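Local atomic coordinates of KauB (Pseudomonas aeruginosa PAO1, PDB entry 6B4R), a protein that probably oxidises 4-guanidinobutanal and related aminoaldehydes to the corresponding acids with NAD(P)+, as a member of the aldehyde dehydrogenase family. Residues 165-170 and 191-196; 298-303 and 343-348; 461-466 and 477-482; 158-163 and 236-241. One frame throughout, in Å; residues are numbered along the deposited sequence.

Contact 1 of 4, residues 165-170 and 191-196. With K (potassium ion), chain J.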
loop_
_atom_site.group_PDB
_atom_site.type_symbol
_atom_site.label_atom_id
_atom_site.label_comp_id
_atom_site.label_asym_id
_atom_site.label_seq_id
_atom_site.Cartn_x
_atom_site.Cartn_y
_atom_site.Cartn_z
ATOM N N VAL B 165 -1.263 5.741 30.568
ATOM C CA VAL B 165 -1.520 7.049 29.969
ATOM C C VAL B 165 -1.161 8.200 30.911
ATOM O O VAL B 165 -1.188 8.037 32.132
ATOM C CB VAL B 165 -2.998 7.169 29.523
ATOM C CG1 VAL B 165 -3.266 6.261 28.335
ATOM C CG2 VAL B 165 -3.929 6.839 30.671
ATOM N N PRO B 166 -0.814 9.367 30.344
ATOM C CA PRO B 166 -0.406 10.518 31.156
ATOM C C PRO B 166 -1.592 11.305 31.700
ATOM O O PRO B 166 -2.745 10.934 31.473
ATOM C CB PRO B 166 0.365 11.380 30.157
ATOM C CG PRO B 166 -0.312 11.106 28.860
ATOM C CD PRO B 166 -0.683 9.646 28.901
ATOM N N TRP B 167 -1.296 12.400 32.393
ATOM C CA TRP B 167 -2.326 13.208 33.037
ATOM C C TRP B 167 -2.656 14.507 32.300
ATOM O O TRP B 167 -3.625 15.183 32.642
ATOM C CB TRP B 167 -1.920 13.524 34.482
ATOM C CG TRP B 167 -0.525 14.058 34.612
ATOM C CD1 TRP B 167 0.579 13.367 35.016
ATOM C CD2 TRP B 167 -0.084 15.394 34.336
ATOM N NE1 TRP B 167 1.679 14.190 35.013
ATOM C CE2 TRP B 167 1.300 15.438 34.596
ATOM C CE3 TRP B 167 -0.724 16.556 33.893
ATOM C CZ2 TRP B 167 2.056 16.597 34.429
ATOM C CZ3 TRP B 167 0.028 17.706 33.725
ATOM C CH2 TRP B 167 1.404 17.718 33.994
ATOM N N ASN B 168 -1.851 14.862 31.301
ATOM C CA ASN B 168 -2.048 16.124 30.589
ATOM C C ASN B 168 -3.228 16.082 29.619
ATOM O O ASN B 168 -3.916 17.082 29.418
ATOM C CB ASN B 168 -0.764 16.557 29.872
ATOM C CG ASN B 168 -0.380 15.625 28.743
ATOM O OD1 ASN B 168 -0.671 14.428 28.781
ATOM N ND2 ASN B 168 0.278 16.170 27.725
ATOM N N PHE B 169 -3.448 14.918 29.016
ATOM C CA PHE B 169 -4.626 14.680 28.188
ATOM C C PHE B 169 -5.210 13.311 28.530
ATOM O O PHE B 169 -5.125 12.384 27.728
ATOM C CB PHE B 169 -4.266 14.727 26.701
ATOM C CG PHE B 169 -3.834 16.082 26.216
ATOM C CD1 PHE B 169 -4.772 17.024 25.828
ATOM C CD2 PHE B 169 -2.492 16.410 26.136
ATOM C CE1 PHE B 169 -4.379 18.271 25.379
ATOM C CE2 PHE B 169 -2.093 17.655 25.685
ATOM C CZ PHE B 169 -3.037 18.587 25.306
ATOM N N PRO B 170 -5.807 13.183 29.726
ATOM C CA PRO B 170 -6.247 11.887 30.261
ATOM C C PRO B 170 -7.194 11.135 29.330
ATOM O O PRO B 170 -6.970 9.956 29.055
ATOM C CB PRO B 170 -6.977 12.270 31.553
ATOM C CG PRO B 170 -6.408 13.588 31.932
ATOM C CD PRO B 170 -6.121 14.290 30.645
ATOM N N LYS B 191 -4.193 1.758 32.623
ATOM C CA LYS B 191 -3.753 2.307 33.898
ATOM C C LYS B 191 -3.599 3.825 33.786
ATOM O O LYS B 191 -2.581 4.317 33.304
ATOM C CB LYS B 191 -2.442 1.647 34.346
ATOM C CG LYS B 191 -2.013 1.988 35.771
ATOM C CD LYS B 191 -1.072 3.185 35.800
ATOM C CE LYS B 191 -1.040 3.837 37.165
ATOM N NZ LYS B 191 -0.364 5.161 37.111
ATOM N N PRO B 192 -4.619 4.571 34.233
ATOM C CA PRO B 192 -4.585 6.034 34.167
ATOM C C PRO B 192 -3.614 6.611 35.189
ATOM O O PRO B 192 -3.314 5.954 36.185
ATOM C CB PRO B 192 -6.019 6.427 34.528
ATOM C CG PRO B 192 -6.480 5.328 35.431
ATOM C CD PRO B 192 -5.849 4.074 34.876
ATOM N N SER B 193 -3.128 7.822 34.939
ATOM C CA SER B 193 -2.244 8.495 35.880
ATOM C C SER B 193 -2.967 8.737 37.199
ATOM O O SER B 193 -4.162 9.039 37.214
ATOM C CB SER B 193 -1.765 9.826 35.301
ATOM O OG SER B 193 -1.054 10.579 36.270
ATOM N N GLU B 194 -2.242 8.606 38.306
ATOM C CA GLU B 194 -2.825 8.838 39.622
ATOM C C GLU B 194 -3.205 10.307 39.798
ATOM O O GLU B 194 -3.966 10.655 40.698
ATOM C CB GLU B 194 -1.873 8.393 40.736
ATOM C CG GLU B 194 -0.583 9.196 40.841
ATOM C CD GLU B 194 0.491 8.721 39.880
ATOM O OE1 GLU B 194 0.234 7.765 39.117
ATOM O OE2 GLU B 194 1.595 9.306 39.890
ATOM N N LYS B 195 -2.676 11.158 38.926
ATOM C CA LYS B 195 -2.986 12.581 38.948
ATOM C C LYS B 195 -4.261 12.894 38.166
ATOM O O LYS B 195 -4.751 14.022 38.201
ATOM C CB LYS B 195 -1.818 13.385 38.375
ATOM C CG LYS B 195 -0.513 13.229 39.139
ATOM C CD LYS B 195 0.614 13.979 38.445
ATOM C CE LYS B 195 1.951 13.760 39.141
ATOM N NZ LYS B 195 2.003 14.423 40.476
ATOM N N SER B 196 -4.794 11.899 37.462
ATOM C CA SER B 196 -6.012 12.091 36.674
ATOM C C SER B 196 -6.691 10.773 36.299
ATOM O O SER B 196 -6.692 10.386 35.129
ATOM C CB SER B 196 -5.697 12.871 35.399
ATOM O OG SER B 196 -4.908 12.089 34.517
HETATM K K K J . -6.378 14.946 40.623
HETATM O O HOH W 1 -4.291 9.535 33.320
HETATM O O HOH W 2 -5.530 12.510 41.604
#
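One face of the Trp-167 indole is packed by the methylene chain of Lys-195, while Ser-193 OG approaches the ring edge near its plane, 3.5 Å from Trp-167 CD1. Lys-195 CD sits 3.8 Å from the centroid of the five-membered ring of Trp-167 in a CH-pi contact, the two side chains running side by side in the same direction. The bend at chi4 (-69°) turns NZ off the aliphatic line; it forms a salt bridge with Asp-346, and any cation-pi attraction to the indole is long and weak at best. The ring of Phe-403 also meets Trp-167, with the two planes at about 80°.

Ser-193 OG accepts from Lys-195 N at 3.2 Å, an ST turn overlapping the type I beta turn 193-196. Ser-196 OG, close to Trp-167 CB and Pro-170 CG, donates to a water. That water also accepts from Ser-193 N at 2.6 Å and donates to Pro-166 O at 2.8 Å, bridging the two backbones, which are also joined by a weak bond of 3.4 Å from Val-165 N to Lys-191 O. Within the same turn, Lys-195 O binds a potassium ion at 3.1 Å, which Leu-40 O and Asp-108 O also coordinate.

Asn-168 donates from ND2 to Glu-300 O. The Pro-Trp-Asn-Phe-Pro sequence, set between strand 149-164 and helix 170-183, is the loop of the Rossmann-type coenzyme domain that in aldehyde dehydrogenases supplies the oxyanion-hole asparagine, here probably Asn-168.

Contact 2 of 4, residues 298-303 and 343-348. With TOE (2-[2-(2-methoxy-ethoxy)-ethoxy]-ethoxyl), chain L.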
loop_
_atom_site.group_PDB
_atom_site.type_symbol
_atom_site.label_atom_id
_atom_site.label_comp_id
_atom_site.label_asym_id
_atom_site.label_seq_id
_atom_site.Cartn_x
_atom_site.Cartn_y
_atom_site.Cartn_z
ATOM N N GLN B 298 -1.561 24.954 29.580
ATOM C CA GLN B 298 -0.615 25.328 30.631
ATOM C C GLN B 298 0.816 24.888 30.326
ATOM O O GLN B 298 1.607 24.648 31.238
ATOM C CB GLN B 298 -1.063 24.766 31.987
ATOM C CG GLN B 298 -2.468 25.183 32.411
ATOM C CD GLN B 298 -3.557 24.363 31.736
ATOM O OE1 GLN B 298 -4.492 24.913 31.151
ATOM N NE2 GLN B 298 -3.440 23.041 31.812
ATOM N N GLY B 299 1.139 24.768 29.041
ATOM C CA GLY B 299 2.456 24.323 28.622
ATOM C C GLY B 299 2.705 22.850 28.897
ATOM O O GLY B 299 3.785 22.329 28.624
ATOM N N GLU B 300 1.695 22.178 29.442
ATOM C CA GLU B 300 1.785 20.757 29.745
ATOM C C GLU B 300 1.487 19.932 28.497
ATOM O O GLU B 300 0.598 19.083 28.487
ATOM C CB GLU B 300 0.826 20.396 30.881
ATOM C CG GLU B 300 1.164 21.069 32.202
ATOM C CD GLU B 300 0.025 21.006 33.197
ATOM O OE1 GLU B 300 -1.144 20.998 32.758
ATOM O OE2 GLU B 300 0.297 20.959 34.416
ATOM N N VAL B 301 2.237 20.215 27.438
ATOM C CA VAL B 301 2.115 19.515 26.171
ATOM C C VAL B 301 3.507 19.049 25.775
ATOM O O VAL B 301 4.465 19.822 25.838
ATOM C CB VAL B 301 1.558 20.441 25.071
ATOM C CG1 VAL B 301 1.400 19.688 23.754
ATOM C CG2 VAL B 301 0.234 21.055 25.505
ATOM N N CYS B 302 3.627 17.787 25.376
ATOM C CA CYS B 302 4.930 17.239 25.015
ATOM C C CYS B 302 5.456 17.850 23.718
ATOM O O CYS B 302 6.660 17.839 23.463
ATOM C CB CYS B 302 4.877 15.714 24.907
ATOM S SG CYS B 302 4.637 14.847 26.476
ATOM N N THR B 303 4.551 18.388 22.907
ATOM C CA THR B 303 4.937 19.038 21.660
ATOM C C THR B 303 4.823 20.551 21.762
ATOM O O THR B 303 4.591 21.233 20.764
ATOM C CB THR B 303 4.090 18.551 20.471
ATOM O OG1 THR B 303 2.698 18.642 20.802
ATOM C CG2 THR B 303 4.429 17.116 20.141
ATOM N N ALA B 343 -4.999 25.604 35.461
ATOM C CA ALA B 343 -4.011 25.369 36.505
ATOM C C ALA B 343 -3.075 24.232 36.117
ATOM O O ALA B 343 -3.405 23.410 35.263
ATOM C CB ALA B 343 -4.706 25.048 37.821
ATOM N N LEU B 344 -1.905 24.196 36.744
ATOM C CA LEU B 344 -1.016 23.051 36.620
ATOM C C LEU B 344 -1.625 21.888 37.404
ATOM O O LEU B 344 -2.472 22.100 38.270
ATOM C CB LEU B 344 0.383 23.396 37.133
ATOM C CG LEU B 344 1.077 24.560 36.416
ATOM C CD1 LEU B 344 2.494 24.767 36.933
ATOM C CD2 LEU B 344 1.088 24.338 34.911
ATOM N N VAL B 345 -1.201 20.665 37.098
ATOM C CA VAL B 345 -1.860 19.470 37.627
ATOM C C VAL B 345 -1.850 19.364 39.162
ATOM O O VAL B 345 -2.854 18.989 39.766
ATOM C CB VAL B 345 -1.303 18.175 36.977
ATOM C CG1 VAL B 345 0.181 18.006 37.281
ATOM C CG2 VAL B 345 -2.096 16.957 37.429
ATOM N N ASP B 346 -0.728 19.705 39.790
ATOM C CA ASP B 346 -0.632 19.665 41.248
ATOM C C ASP B 346 0.537 20.498 41.767
ATOM O O ASP B 346 1.208 21.192 41.002
ATOM C CB ASP B 346 -0.535 18.220 41.758
ATOM C CG ASP B 346 0.703 17.497 41.256
ATOM O OD1 ASP B 346 1.362 18.002 40.322
ATOM O OD2 ASP B 346 1.016 16.414 41.793
ATOM N N THR B 347 0.773 20.420 43.073
ATOM C CA THR B 347 1.802 21.225 43.720
ATOM C C THR B 347 3.204 20.862 43.234
ATOM O O THR B 347 4.031 21.741 42.984
ATOM C CB THR B 347 1.727 21.095 45.256
ATOM O OG1 THR B 347 0.430 21.505 45.706
ATOM C CG2 THR B 347 2.790 21.960 45.925
ATOM N N GLN B 348 3.459 19.563 43.096
ATOM C CA GLN B 348 4.753 19.071 42.631
ATOM C C GLN B 348 5.130 19.641 41.265
ATOM O O GLN B 348 6.287 19.990 41.023
ATOM C CB GLN B 348 4.750 17.542 42.567
ATOM C CG GLN B 348 6.057 16.949 42.068
ATOM C CD GLN B 348 5.968 15.455 41.829
ATOM O OE1 GLN B 348 4.909 14.849 41.994
ATOM N NE2 GLN B 348 7.084 14.852 41.438
HETATM O "O2'" TOE L . 1.853 14.883 25.295
HETATM C "CA'" TOE L . 1.782 14.113 24.090
HETATM C "CB'" TOE L . 0.529 14.512 23.323
HETATM O "OC'" TOE L . 0.655 15.852 22.848
HETATM C "CD'" TOE L . -0.630 16.414 22.590
HETATM C "CE'" TOE L . -0.545 17.448 21.476
HETATM O "OF'" TOE L . -1.864 17.668 20.980
HETATM C "CG'" TOE L . -2.176 16.673 20.006
HETATM C "CH'" TOE L . -3.233 17.176 19.031
HETATM O "OI'" TOE L . -3.069 16.469 17.801
HETATM C "CK'" TOE L . -4.099 16.769 16.860
#
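The inverse gamma turn centred on Glu-300 belongs to the loop that presents Cys-302, probably the nucleophile of this aldehyde dehydrogenase, and it sends the Glu-300 carboxylate across to the backbone leading into helix 347-363. Val-345 N donates at 3.1 Å (N-H...O 143°) to Glu-300 OE2, which receives it on its syn lone pair, on the side of the other oxygen. An extended chain beyond CG (chi2 165°) carries the carboxylate to this point. Its second oxygen, OE1, accepts from Gln-298 NE2 at 3.2 Å; the donor stands 40° out of the carboxylate plane, while OE1 itself lies nearly in the plane of the Gln-298 amide. The two bonds, one to each oxygen, restrict rotation of the buried carboxylate. Gln-298 OE1 in turn accepts from Gly-342 N, so the amide links the glutamate to the second backbone.

Leu-344 supplies the apolar side: its CD2 lies 3.5 Å from Glu-300 OE2 and 3.7 Å from Gln-298 CB, and its other neighbours include Met-350 and Val-353 of helix 347-363. Asp-346 caps that helix, OD1 accepting from Gln-349 N.

At the far end of the loop the bound polyether occupies the presumed substrate tunnel, passing Val-301 CG1 and Thr-303 OG1. The donors that form the oxyanion hole in relatives both meet its terminal O2': Asn-168 ND2 gives a hydrogen bond, and Cys-302 N a weak one of 3.4 Å.

Contact 3 of 4, residues 461-466 and 477-482; sequences GDMTAP and RDKSLH. With TOE (2-[2-(2-methoxy-ethoxy)-ethoxy]-ethoxyl), chain L.
The Lys-479 side chain runs along the turn 462-465 and donates from NZ to Asp-462 O at 2.9 Å, arriving 41° above the carbonyl plane. A bend at chi3 (-61°) brings the ammonium group there, with CE passing 3.2 Å from Ala-465 O and CG lying 3.6 Å from Met-463 SD. The second direct bond joins the backbones: Ser-480 N donates to Met-463 O at 2.8 Å, again from above the carbonyl plane.

Other polar atoms are satisfied within their own segment. Asp-462 OD1 accepts from both Thr-464 N, closing an Asx turn, and Thr-464 OG1. Ser-480 OG gives its proton to Lys-479 O and accepts from His-482 N at 3.2 Å, an ST turn, while touching Pro-466 CB at 3.4 Å. Asp-478 pairs with Lys-486 and Lys-177 and lies close to Glu-267, the predicted active-site glutamate.

The methoxy end of the bound polyether lies near Gly-461 O and Lys-479 NZ, consistent with a place at the outer part of the substrate tunnel. Met-463 packs on helix 113-134 and Lys-479 on Trp-176 of helix 170-183; Arg-477 NH2 reaches Leu-490 O in strand 488-496 of one neighbouring subunit, and Thr-464 O accepts from Tyr-139 of another.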
loop_
_atom_site.group_PDB
_atom_site.type_symbol
_atom_site.label_atom_id
_atom_site.label_comp_id
_atom_site.label_asym_id
_atom_site.label_seq_id
_atom_site.Cartn_x
_atom_site.Cartn_y
_atom_site.Cartn_z
ATOM N N GLY B 461 -2.073 18.501 11.951
ATOM C CA GLY B 461 -2.308 17.085 11.736
ATOM C C GLY B 461 -3.534 16.573 12.473
ATOM O O GLY B 461 -3.710 16.840 13.662
ATOM N N ASP B 462 -4.388 15.843 11.760
ATOM C CA ASP B 462 -5.568 15.233 12.364
ATOM C C ASP B 462 -5.326 13.749 12.639
ATOM O O ASP B 462 -4.213 13.352 12.983
ATOM C CB ASP B 462 -6.799 15.428 11.471
ATOM C CG ASP B 462 -6.503 15.186 9.999
ATOM O OD1 ASP B 462 -5.656 14.324 9.689
ATOM O OD2 ASP B 462 -7.118 15.864 9.150
ATOM N N MET B 463 -6.361 12.929 12.483
ATOM C CA MET B 463 -6.226 11.493 12.716
ATOM C C MET B 463 -5.517 10.775 11.570
ATOM O O MET B 463 -5.223 9.584 11.668
ATOM C CB MET B 463 -7.587 10.843 12.979
ATOM C CG MET B 463 -8.104 11.012 14.407
ATOM S SD MET B 463 -7.019 10.273 15.651
ATOM C CE MET B 463 -7.109 8.538 15.218
ATOM N N THR B 464 -5.247 11.494 10.484
ATOM C CA THR B 464 -4.537 10.911 9.352
ATOM C C THR B 464 -3.027 11.003 9.542
ATOM O O THR B 464 -2.266 10.327 8.850
ATOM C CB THR B 464 -4.918 11.592 8.023
ATOM O OG1 THR B 464 -4.394 12.926 7.994
ATOM C CG2 THR B 464 -6.431 11.631 7.861
ATOM N N ALA B 465 -2.600 11.835 10.488
ATOM C CA ALA B 465 -1.178 12.070 10.726
ATOM C C ALA B 465 -0.634 11.219 11.869
ATOM O O ALA B 465 -1.130 11.296 12.991
ATOM C CB ALA B 465 -0.928 13.545 11.012
ATOM N N PRO B 466 0.396 10.410 11.589
ATOM C CA PRO B 466 1.041 9.631 12.650
ATOM C C PRO B 466 1.785 10.556 13.613
ATOM O O PRO B 466 2.257 11.619 13.203
ATOM C CB PRO B 466 2.019 8.735 11.884
ATOM C CG PRO B 466 2.314 9.488 10.629
ATOM C CD PRO B 466 1.039 10.206 10.278
ATOM N N ARG B 477 4.192 5.054 16.596
ATOM C CA ARG B 477 3.355 6.202 16.278
ATOM C C ARG B 477 1.913 5.998 16.745
ATOM O O ARG B 477 1.368 4.899 16.638
ATOM C CB ARG B 477 3.382 6.467 14.766
ATOM C CG ARG B 477 4.754 6.831 14.205
ATOM C CD ARG B 477 5.250 8.139 14.797
ATOM N NE ARG B 477 6.553 8.556 14.282
ATOM C CZ ARG B 477 7.711 8.309 14.884
ATOM N NH1 ARG B 477 7.741 7.636 16.027
ATOM N NH2 ARG B 477 8.844 8.738 14.340
ATOM N N ASP B 478 1.307 7.058 17.273
ATOM C CA ASP B 478 -0.129 7.069 17.539
ATOM C C ASP B 478 -0.841 7.717 16.352
ATOM O O ASP B 478 -0.200 8.351 15.514
ATOM C CB ASP B 478 -0.450 7.829 18.832
ATOM C CG ASP B 478 -0.084 7.044 20.087
ATOM O OD1 ASP B 478 0.189 7.678 21.130
ATOM O OD2 ASP B 478 -0.073 5.795 20.039
ATOM N N LYS B 479 -2.161 7.553 16.289
ATOM C CA LYS B 479 -2.971 8.044 15.169
ATOM C C LYS B 479 -2.594 7.397 13.829
ATOM O O LYS B 479 -1.721 6.532 13.774
ATOM C CB LYS B 479 -2.939 9.578 15.078
ATOM C CG LYS B 479 -3.450 10.283 16.332
ATOM C CD LYS B 479 -3.647 11.776 16.104
ATOM C CE LYS B 479 -2.342 12.464 15.741
ATOM N NZ LYS B 479 -2.561 13.875 15.320
ATOM N N SER B 480 -3.271 7.821 12.761
ATOM C CA SER B 480 -3.131 7.225 11.425
ATOM C C SER B 480 -3.402 5.717 11.414
ATOM O O SER B 480 -3.976 5.174 12.360
ATOM C CB SER B 480 -1.769 7.547 10.797
ATOM O OG SER B 480 -0.714 6.849 11.435
ATOM N N LEU B 481 -3.003 5.049 10.335
ATOM C CA LEU B 481 -3.162 3.600 10.230
ATOM C C LEU B 481 -1.957 2.882 10.826
ATOM O O LEU B 481 -1.994 1.672 11.068
ATOM C CB LEU B 481 -3.337 3.174 8.770
ATOM C CG LEU B 481 -4.548 3.720 8.011
ATOM C CD1 LEU B 481 -4.581 3.149 6.600
ATOM C CD2 LEU B 481 -5.841 3.413 8.754
ATOM N N HIS B 482 -0.888 3.637 11.057
ATOM C CA HIS B 482 0.346 3.078 11.592
ATOM C C HIS B 482 0.225 2.684 13.064
ATOM O O HIS B 482 0.980 1.841 13.546
ATOM C CB HIS B 482 1.508 4.054 11.393
ATOM C CG HIS B 482 1.895 4.244 9.958
ATOM N ND1 HIS B 482 2.687 3.344 9.278
ATOM C CD2 HIS B 482 1.596 5.225 9.076
ATOM C CE1 HIS B 482 2.862 3.765 8.038
ATOM N NE2 HIS B 482 2.210 4.905 7.890
HETATM O "O2'" TOE L . 1.853 14.883 25.295
HETATM C "CA'" TOE L . 1.782 14.113 24.090
HETATM C "CB'" TOE L . 0.529 14.512 23.323
HETATM O "OC'" TOE L . 0.655 15.852 22.848
HETATM C "CD'" TOE L . -0.630 16.414 22.590
HETATM C "CE'" TOE L . -0.545 17.448 21.476
HETATM O "OF'" TOE L . -1.864 17.668 20.980
HETATM C "CG'" TOE L . -2.176 16.673 20.006
HETATM C "CH'" TOE L . -3.233 17.176 19.031
HETATM O "OI'" TOE L . -3.069 16.469 17.801
HETATM C "CK'" TOE L . -4.099 16.769 16.860
HETATM O O HOH W 3 5.084 10.679 12.716
#

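Contact 4 of 4, residues 158-163 and 236-241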
loop_
_atom_site.group_PDB
_atom_site.type_symbol
_atom_site.label_atom_id
_atom_site.label_comp_id
_atom_site.label_asym_id
_atom_site.label_seq_id
_atom_site.Cartn_x
_atom_site.Cartn_y
_atom_site.Cartn_z
ATOM N N VAL B 158 -2.298 -8.964 19.194
ATOM C CA VAL B 158 -1.269 -9.503 20.082
ATOM C C VAL B 158 -1.854 -10.223 21.295
ATOM O O VAL B 158 -1.260 -11.176 21.801
ATOM C CB VAL B 158 -0.286 -8.413 20.562
ATOM C CG1 VAL B 158 0.632 -7.983 19.429
ATOM C CG2 VAL B 158 -1.041 -7.218 21.125
ATOM N N GLY B 159 -3.010 -9.764 21.763
ATOM C CA GLY B 159 -3.668 -10.381 22.901
ATOM C C GLY B 159 -3.992 -9.413 24.024
ATOM O O GLY B 159 -4.981 -8.682 23.963
ATOM N N VAL B 160 -3.160 -9.415 25.059
ATOM C CA VAL B 160 -3.368 -8.539 26.205
ATOM C C VAL B 160 -2.482 -7.299 26.128
ATOM O O VAL B 160 -1.256 -7.403 26.093
ATOM C CB VAL B 160 -3.098 -9.277 27.525
ATOM C CG1 VAL B 160 -3.133 -8.306 28.699
ATOM C CG2 VAL B 160 -4.110 -10.395 27.711
ATOM N N VAL B 161 -3.111 -6.129 26.110
ATOM C CA VAL B 161 -2.392 -4.869 25.983
ATOM C C VAL B 161 -2.525 -4.021 27.243
ATOM O O VAL B 161 -3.631 -3.749 27.706
ATOM C CB VAL B 161 -2.911 -4.055 24.784
ATOM C CG1 VAL B 161 -2.205 -2.715 24.705
ATOM C CG2 VAL B 161 -2.732 -4.836 23.487
ATOM N N ALA B 162 -1.389 -3.599 27.792
ATOM C CA ALA B 162 -1.377 -2.710 28.945
ATOM C C ALA B 162 -1.067 -1.290 28.491
ATOM O O ALA B 162 -0.072 -1.056 27.809
ATOM C CB ALA B 162 -0.352 -3.180 29.966
ATOM N N ALA B 163 -1.922 -0.345 28.872
ATOM C CA ALA B 163 -1.753 1.046 28.468
ATOM C C ALA B 163 -1.602 1.980 29.663
ATOM O O ALA B 163 -2.519 2.126 30.472
ATOM C CB ALA B 163 -2.915 1.489 27.593
ATOM N N ASP B 236 2.356 -12.348 31.352
ATOM C CA ASP B 236 1.299 -12.684 30.396
ATOM C C ASP B 236 0.735 -11.448 29.688
ATOM O O ASP B 236 -0.308 -11.515 29.036
ATOM C CB ASP B 236 0.174 -13.470 31.085
ATOM C CG ASP B 236 -0.693 -14.248 30.100
ATOM O OD1 ASP B 236 -0.149 -14.856 29.152
ATOM O OD2 ASP B 236 -1.928 -14.245 30.272
ATOM N N VAL B 237 1.426 -10.319 29.824
ATOM C CA VAL B 237 1.077 -9.117 29.071
ATOM C C VAL B 237 1.899 -9.063 27.789
ATOM O O VAL B 237 3.128 -9.029 27.834
ATOM C CB VAL B 237 1.316 -7.834 29.885
ATOM C CG1 VAL B 237 1.115 -6.603 29.007
ATOM C CG2 VAL B 237 0.393 -7.793 31.090
ATOM N N ASP B 238 1.217 -9.056 26.648
ATOM C CA ASP B 238 1.892 -9.148 25.355
ATOM C C ASP B 238 2.549 -7.845 24.921
ATOM O O ASP B 238 3.630 -7.856 24.332
ATOM C CB ASP B 238 0.918 -9.612 24.272
ATOM C CG ASP B 238 0.253 -10.927 24.613
ATOM O OD1 ASP B 238 0.941 -11.970 24.560
ATOM O OD2 ASP B 238 -0.958 -10.916 24.927
ATOM N N THR B 239 1.894 -6.725 25.205
ATOM C CA THR B 239 2.356 -5.431 24.717
ATOM C C THR B 239 2.107 -4.335 25.749
ATOM O O THR B 239 1.061 -4.311 26.399
ATOM C CB THR B 239 1.668 -5.078 23.372
ATOM O OG1 THR B 239 2.125 -5.972 22.349
ATOM C CG2 THR B 239 1.970 -3.653 22.948
ATOM N N LEU B 240 3.079 -3.441 25.905
ATOM C CA LEU B 240 2.942 -2.298 26.799
ATOM C C LEU B 240 3.107 -0.982 26.042
ATOM O O LEU B 240 4.159 -0.723 25.462
ATOM C CB LEU B 240 3.973 -2.375 27.926
ATOM C CG LEU B 240 4.004 -1.174 28.874
ATOM C CD1 LEU B 240 2.700 -1.070 29.649
ATOM C CD2 LEU B 240 5.187 -1.265 29.822
ATOM N N VAL B 241 2.067 -0.156 26.043
ATOM C CA VAL B 241 2.155 1.165 25.427
ATOM C C VAL B 241 2.134 2.235 26.514
ATOM O O VAL B 241 1.527 2.046 27.567
ATOM C CB VAL B 241 1.033 1.414 24.391
ATOM C CG1 VAL B 241 1.216 0.505 23.187
ATOM C CG2 VAL B 241 -0.338 1.209 25.016
#
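Strands 160-163 and 239-241 run parallel, their axes 4.8 Å apart at closest approach and inclined by 22°, with Val-161, Ala-162 and Ala-163 paired to Thr-239, Leu-240 and Val-241. Ala-162 bonds through both its N and its O, N donating to Thr-239 O at 2.9 Å and O accepting from Val-241 N. Toward the start of the pair Val-160 O takes two weak bonds, from Asp-238 N and Thr-239 N. There a side chain continues the ladder: Asp-238 OD2 accepts from Val-160 N at 2.7 Å in a nearly straight bond (173°) through its anti lone pair, and Arg-67 of helix 56-72 forms salt bridges with both Asp-238 and Asp-236. Such parallel pairing, with strand 187-191 on the other edge of strand 149-164, is that of the Rossmann-type coenzyme domain of aldehyde dehydrogenases. On one face Ala-162 CB touches both Leu-240 CD1 (3.7 Å) and Val-237 CG1 (3.8 Å). On the face of Val-161 and Thr-239, Ala-163 CB meets Val-241 CG2 at 3.7 Å; the latter methyl stands between N and C of its own backbone (chi1 -67° for CG1). The side chains of Val-158 and Thr-239 cross at about a right angle, Val-158 CG2 resting 3.6 Å from Thr-239 OG1.

From the N terminus, contact 4 opens first, on strand 149-164, and contact 1 opens just beyond it at 165-170. Contact 1 closes at 191-196, after helix 170-183 and strand 187-191, so it is nested within the longer loop that contact 4 closes at 236-241; Lys-191 N and Ala-163 O join the two across neighbouring strands. Contact 2 follows in series, closing the excursion from 298-303 to the start of helix 347-363, and meets contact 1 through the 165-170 and 191-196 loops. Contact 3 closes last, a short loop before strand 488-496. It does not touch the others, but it and contact 2 border the same bound polyether.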